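Local structure of ulvan Lyase-PL25 (Pseudoalteromonas sp. PLSV, 5UAM) at residues P37-I40 against V41-P44; A82-E86 against L87-D91. The protein cleaves ulvan, the sulfated cell-wall polysaccharide of green seaweeds, as a polysaccharide lyase built on a beta-propeller fold. All blocks are in the same frame, centred on the assembly; numbering follows the deposited sequence.

From the N terminus, strand 30-33 joins three strands from the far end of the chain (412-415, 428-433 and 439-444), closing the propeller ring. Contact 1 (37-44) then turns the chain near the centre of the molecule and leads into strand 46-49, the first of the next blade. That blade runs to strand 75-81, and contact 2 (82-91) coils the start of the connection from there to strand 103-106 of the following blade. The two contacts thus come one after the other along the chain, neither nesting nor crossing. Their centres lie about 18 Å apart and they do not touch, yet each has a side chain close to substrate-binding or catalytic residues.

Contact 1 (P37-I40 against V41-P44); sequences PLAI and VQHP
A beta turn in the blade-to-blade connection of the propeller, close to the molecular centre, brings Ala39 and Ile40 against Val41, Gln42 and His43. Ile40 and Val41 occupy its corners, both with helical backbone angles, and Ala39 and Gln42 flank them. Water closes the mouth of the turn: one molecule donates to both Ala39 O and Gln42 O, at 2.7 Å each. A second accepts from Ala39 N at 3.0 Å and lies beside Gln42 O, although other acceptors compete for its protons. The Gln42 side chain bends at chi2 (90°), which folds its amide back until OE1 sits 3.5 Å from Ala39 CB. The same OE1 accepts a hydrogen bond from Lys101 NZ, and NE2 makes a weak one to the carbonyl of His99. Lys101 probably binds substrate and His99 is the likely proton donor of the lyase, so Gln42 probably helps position Lys101 from the second shell, with a weaker hold on the backbone of His99. Val41 packs its side chain on Tyr164, the probable proton acceptor, while its CG1 lies a loose 4.4 Å from Ala39 CB. On the other flank, His43 carries CG between its backbone N and carbonyl carbon (chi1 72°), which turns the ring back toward Ile40. The ring stacks with Trp224 and is fixed in rotation by a hydrogen bond from NE2 to Gln166, and a cis peptide bond follows into Pro44. Trp224 NE1 satisfies Ile40 O, the carbonyl oxygen that approaches the His43 ring obliquely, 3.6 Å from CD2.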
ATOM      1  N   PRO A  37      -6.102   8.203  -6.202  1.00 12.39           N
ATOM      2  CA  PRO A  37      -6.977   8.030  -5.040  1.00 12.35           C
ATOM      3  C   PRO A  37      -6.719   6.784  -4.224  1.00 11.36           C
ATOM      4  O   PRO A  37      -7.260   6.680  -3.116  1.00 11.97           O
ATOM      5  CB  PRO A  37      -8.380   7.980  -5.646  1.00 14.38           C
ATOM      6  CG  PRO A  37      -8.266   8.712  -6.927  1.00 13.90           C
ATOM      7  CD  PRO A  37      -6.875   8.380  -7.442  1.00 12.72           C
ATOM      8  N   LEU A  38      -5.893   5.876  -4.745  1.00 11.59           N
ATOM      9  CA  LEU A  38      -5.622   4.567  -4.176  1.00 10.38           C
ATOM     10  C   LEU A  38      -4.191   4.195  -4.511  1.00 11.40           C
ATOM     11  O   LEU A  38      -3.630   4.671  -5.501  1.00 11.41           O
ATOM     12  CB  LEU A  38      -6.492   3.503  -4.844  1.00 11.79           C
ATOM     13  CG  LEU A  38      -8.004   3.655  -4.753  1.00 11.06           C
ATOM     14  CD1 LEU A  38      -8.662   2.737  -5.768  1.00 12.65           C
ATOM     15  CD2 LEU A  38      -8.480   3.353  -3.358  1.00 12.39           C
ATOM     16  N   ALA A  39      -3.619   3.283  -3.710  1.00 10.87           N
ATOM     17  CA  ALA A  39      -2.323   2.673  -4.010  1.00 11.18           C
ATOM     18  C   ALA A  39      -2.188   1.405  -3.183  1.00 12.33           C
ATOM     19  O   ALA A  39      -2.788   1.289  -2.120  1.00 11.52           O
ATOM     20  CB  ALA A  39      -1.156   3.599  -3.682  1.00 12.00           C
ATOM     21  N   ILE A  40      -1.331   0.496  -3.636  1.00 11.44           N
ATOM     22  CA  ILE A  40      -1.143  -0.767  -2.929  1.00 11.84           C
ATOM     23  C   ILE A  40      -0.500  -0.544  -1.571  1.00 11.30           C
ATOM     24  O   ILE A  40      -0.765  -1.311  -0.638  1.00 12.03           O
ATOM     25  CB  ILE A  40      -0.362  -1.729  -3.839  1.00 12.24           C
ATOM     26  CG1 ILE A  40      -1.324  -2.277  -4.912  1.00 14.32           C
ATOM     27  CG2 ILE A  40       0.254  -2.878  -3.049  1.00 13.06           C
ATOM     28  CD1 ILE A  40      -0.661  -2.960  -6.051  1.00 15.88           C
ATOM     29  N   VAL A  41       0.322   0.499  -1.407  1.00 10.80           N
ATOM     30  CA  VAL A  41       1.043   0.657  -0.139  1.00 11.85           C
ATOM     31  C   VAL A  41       0.123   1.097   1.005  1.00 11.76           C
ATOM     32  O   VAL A  41       0.344   0.698   2.158  1.00 13.25           O
ATOM     33  CB  VAL A  41       2.265   1.564  -0.297  1.00 11.85           C
ATOM     34  CG1 VAL A  41       1.888   2.985  -0.564  1.00 13.02           C
ATOM     35  CG2 VAL A  41       3.154   1.448   0.963  1.00 13.60           C
ATOM     36  N   GLN A  42      -0.883   1.936   0.743  1.00 11.21           N
ATOM     37  CA  GLN A  42      -1.838   2.329   1.785  1.00 12.11           C
ATOM     38  C   GLN A  42      -2.899   1.258   1.853  1.00 11.40           C
ATOM     39  O   GLN A  42      -3.872   1.282   1.095  1.00 12.73           O
ATOM     40  CB  GLN A  42      -2.463   3.700   1.545  1.00 11.02           C
ATOM     41  CG  GLN A  42      -1.549   4.879   1.842  1.00 12.45           C
ATOM     42  CD  GLN A  42      -0.717   5.345   0.660  1.00 12.06           C
ATOM     43  OE1 GLN A  42      -0.859   4.879  -0.488  1.00 13.09           O
ATOM     44  NE2 GLN A  42       0.155   6.297   0.937  1.00 15.05           N
ATOM     45  N   HIS A  43      -2.723   0.319   2.778  1.00 11.61           N
ATOM     46  CA  HIS A  43      -3.600  -0.834   2.826  1.00 11.04           C
ATOM     47  C   HIS A  43      -3.824  -1.258   4.272  1.00 12.28           C
ATOM     48  O   HIS A  43      -2.950  -1.071   5.131  1.00 12.64           O
ATOM     49  CB  HIS A  43      -2.998  -2.004   2.035  1.00 13.06           C
ATOM     50  CG  HIS A  43      -1.826  -2.628   2.710  1.00 12.99           C
ATOM     51  ND1 HIS A  43      -1.922  -3.792   3.438  1.00 15.49           N
ATOM     52  CD2 HIS A  43      -0.554  -2.195   2.858  1.00 11.47           C
ATOM     53  CE1 HIS A  43      -0.743  -4.074   3.969  1.00 12.90           C
ATOM     54  NE2 HIS A  43       0.099  -3.113   3.644  1.00 15.35           N
ATOM     55  N   PRO A  44      -4.979  -1.861   4.566  1.00 12.50           N
ATOM     56  CA  PRO A  44      -6.109  -2.029   3.637  1.00 13.13           C
ATOM     57  C   PRO A  44      -6.758  -0.723   3.235  1.00 12.71           C
ATOM     58  O   PRO A  44      -6.910   0.190   4.059  1.00 14.08           O
ATOM     59  CB  PRO A  44      -7.126  -2.837   4.466  1.00 16.46           C
ATOM     60  CG  PRO A  44      -6.404  -3.369   5.633  1.00 17.94           C
ATOM     61  CD  PRO A  44      -5.250  -2.435   5.884  1.00 13.95           C
TER
HETATM   62  O   HOH W   1      -4.426  -0.514  -0.870  1.00 12.30           O
HETATM   63  O   HOH W   2      -5.170   3.004  -1.191  1.00 12.63           O

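Contact 2 (A82-E86 against L87-D91); sequences AGISE and LGRRD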
ATOM      1  N   ALA A  82     -14.175  11.411   6.288  1.00 13.02           N
ATOM      2  CA  ALA A  82     -13.787  10.918   7.608  1.00 13.52           C
ATOM      3  C   ALA A  82     -12.818  11.830   8.353  1.00 15.18           C
ATOM      4  O   ALA A  82     -12.590  11.609   9.545  1.00 16.26           O
ATOM      5  CB  ALA A  82     -13.154   9.521   7.477  1.00 14.15           C
ATOM      6  N   GLY A  83     -12.233  12.827   7.697  1.00 15.16           N
ATOM      7  CA  GLY A  83     -11.238  13.677   8.340  1.00 14.58           C
ATOM      8  C   GLY A  83     -10.800  14.769   7.396  1.00 13.82           C
ATOM      9  O   GLY A  83     -11.252  14.841   6.253  1.00 14.68           O
ATOM     10  N   ILE A  84      -9.910  15.629   7.895  1.00 14.38           N
ATOM     11  CA  ILE A  84      -9.465  16.825   7.192  0.67 14.17           C
ATOM     12  C   ILE A  84      -7.950  16.760   7.077  1.00 14.82           C
ATOM     13  O   ILE A  84      -7.236  16.871   8.077  1.00 16.74           O
ATOM     14  CB  ILE A  84      -9.926  18.108   7.896  0.67 16.88           C
ATOM     15  CG1 ILE A  84     -11.461  18.163   7.921  0.67 21.99           C
ATOM     16  CG2 ILE A  84      -9.327  19.344   7.212  0.67 18.79           C
ATOM     17  CD1 ILE A  84     -12.024  19.320   8.711  0.67 23.49           C
ATOM     18  N   SER A  85      -7.463  16.606   5.853  1.00 13.92           N
ATOM     19  CA  SER A  85      -6.039  16.476   5.593  1.00 14.48           C
ATOM     20  C   SER A  85      -5.362  17.820   5.347  1.00 15.31           C
ATOM     21  O   SER A  85      -5.836  18.643   4.557  1.00 15.91           O
ATOM     22  CB  SER A  85      -5.808  15.618   4.354  1.00 15.77           C
ATOM     23  OG  SER A  85      -4.419  15.578   4.059  1.00 15.50           O
ATOM     24  N   GLU A  86      -4.197  18.009   5.972  1.00 14.32           N
ATOM     25  CA  GLU A  86      -3.381  19.182   5.666  1.00 14.51           C
ATOM     26  C   GLU A  86      -2.872  19.161   4.228  1.00 14.54           C
ATOM     27  O   GLU A  86      -2.538  20.220   3.683  1.00 17.03           O
ATOM     28  CB  GLU A  86      -2.186  19.254   6.635  1.00 15.05           C
ATOM     29  CG  GLU A  86      -2.584  19.438   8.063  1.00 15.74           C
ATOM     30  CD  GLU A  86      -1.422  19.391   9.035  1.00 21.14           C
ATOM     31  OE1 GLU A  86      -0.287  19.060   8.635  1.00 17.39           O
ATOM     32  OE2 GLU A  86      -1.642  19.714  10.217  1.00 22.48           O
ATOM     33  N   LEU A  87      -2.763  17.980   3.627  1.00 14.57           N
ATOM     34  CA  LEU A  87      -2.145  17.889   2.318  1.00 14.58           C
ATOM     35  C   LEU A  87      -2.971  18.550   1.235  1.00 16.88           C
ATOM     36  O   LEU A  87      -2.407  18.955   0.223  1.00 18.21           O
ATOM     37  CB  LEU A  87      -1.869  16.437   1.962  1.00 15.10           C
ATOM     38  CG  LEU A  87      -0.838  15.742   2.850  1.00 14.57           C
ATOM     39  CD1 LEU A  87      -0.773  14.283   2.462  1.00 15.17           C
ATOM     40  CD2 LEU A  87       0.535  16.413   2.741  1.00 14.73           C
ATOM     41  N   GLY A  88      -4.272  18.690   1.429  1.00 15.50           N
ATOM     42  CA  GLY A  88      -5.095  19.372   0.434  1.00 18.01           C
ATOM     43  C   GLY A  88      -5.221  20.862   0.625  1.00 19.03           C
ATOM     44  O   GLY A  88      -5.963  21.523  -0.119  1.00 21.31           O
ATOM     45  N   ARG A  89      -4.496  21.436   1.582  1.00 19.26           N
ATOM     46  CA  ARG A  89      -4.654  22.827   1.978  1.00 20.23           C
ATOM     47  C   ARG A  89      -3.298  23.523   2.024  1.00 21.84           C
ATOM     48  O   ARG A  89      -3.094  24.470   2.787  1.00 25.93           O
ATOM     49  CB  ARG A  89      -5.413  22.901   3.303  1.00 19.46           C
ATOM     50  CG  ARG A  89      -6.834  22.354   3.135  1.00 23.57           C
ATOM     51  CD  ARG A  89      -7.547  22.049   4.433  1.00 22.67           C
ATOM     52  NE  ARG A  89      -8.910  21.621   4.156  1.00 21.25           N
ATOM     53  CZ  ARG A  89      -9.265  20.391   3.795  1.00 17.57           C
ATOM     54  NH1 ARG A  89      -8.361  19.422   3.668  1.00 17.34           N
ATOM     55  NH2 ARG A  89     -10.546  20.121   3.556  1.00 19.19           N
ATOM     56  N   ARG A  90      -2.363  23.052   1.196  1.00 21.81           N
ATOM     57  CA  ARG A  90      -1.019  23.607   1.118  1.00 24.82           C
ATOM     58  C   ARG A  90      -0.993  24.841   0.232  1.00 27.70           C
ATOM     59  O   ARG A  90      -1.844  25.038  -0.640  1.00 27.96           O
ATOM     60  CB  ARG A  90      -0.035  22.574   0.552  1.00 22.38           C
ATOM     61  CG  ARG A  90       0.259  21.402   1.471  1.00 23.39           C
ATOM     62  CD  ARG A  90       1.010  20.268   0.759  1.00 21.03           C
ATOM     63  NE  ARG A  90       0.170  19.648  -0.270  1.00 21.08           N
ATOM     64  CZ  ARG A  90       0.362  19.731  -1.584  1.00 23.15           C
ATOM     65  NH1 ARG A  90       1.410  20.372  -2.091  1.00 27.83           N
ATOM     66  NH2 ARG A  90      -0.510  19.146  -2.397  1.00 21.10           N
ATOM     67  N   ASP A  91       0.018  25.669   0.463  1.00 30.62           N
ATOM     68  CA  ASP A  91       0.233  26.882  -0.317  1.00 36.95           C
ATOM     69  C   ASP A  91       1.222  26.521  -1.417  1.00 41.65           C
ATOM     70  O   ASP A  91       2.417  26.346  -1.162  1.00 42.29           O
ATOM     71  CB  ASP A  91       0.758  27.992   0.588  1.00 42.60           C
ATOM     72  CG  ASP A  91       0.841  29.330  -0.114  1.00 56.77           C
ATOM     73  OD1 ASP A  91       0.400  29.419  -1.280  1.00 57.20           O
ATOM     74  OD2 ASP A  91       1.345  30.296   0.505  1.00 61.35           O
TER
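Ser85 OG accepts the backbone N-H of Leu87 at 2.9 Å, and Ser85 O accepts a bent hydrogen bond from Arg89 NH1 at 2.8 Å (137° at the hydrogen). With its hydroxyl anti to the backbone N (chi1 176°), Ser85 directs OG forward along the chain, where it also brushes Leu87 CB at 3.4 Å. The Arg89 side chain runs extended back along the coil, and Ser85 O meets the edge of its guanidinium, somewhat out of plane. In one of two modelled conformers Ile84 CG2 lies over one face of that group, 3.6 Å from Arg89 CZ, so this packing is doubtful. The backbone coils through a weak bond from Gly88 N to Ser85 O and a firmer one from Arg89 N to Glu86 O (3.1 Å). Next along, Arg90 bends so that NE donates to Leu87 O at 2.7 Å. Asp63 OD1 lies behind this shell, holding Arg89 NH1 in a salt bridge and accepting from Ser85 N, while Glu86 OE1 is bound by Gln122 NE2 and Ala137 N. An alanine in place of Ser85 would probably leave the Leu87 N-H without its acceptor and the first turn less firmly set. Leu87 points its side chain to within about 4 Å of that of His119, a probable substrate-binding residue. The arrangement is an ST turn leading into two overlapping beta turns, at the start of the propeller connection from strand 75-81 to strand 103-106.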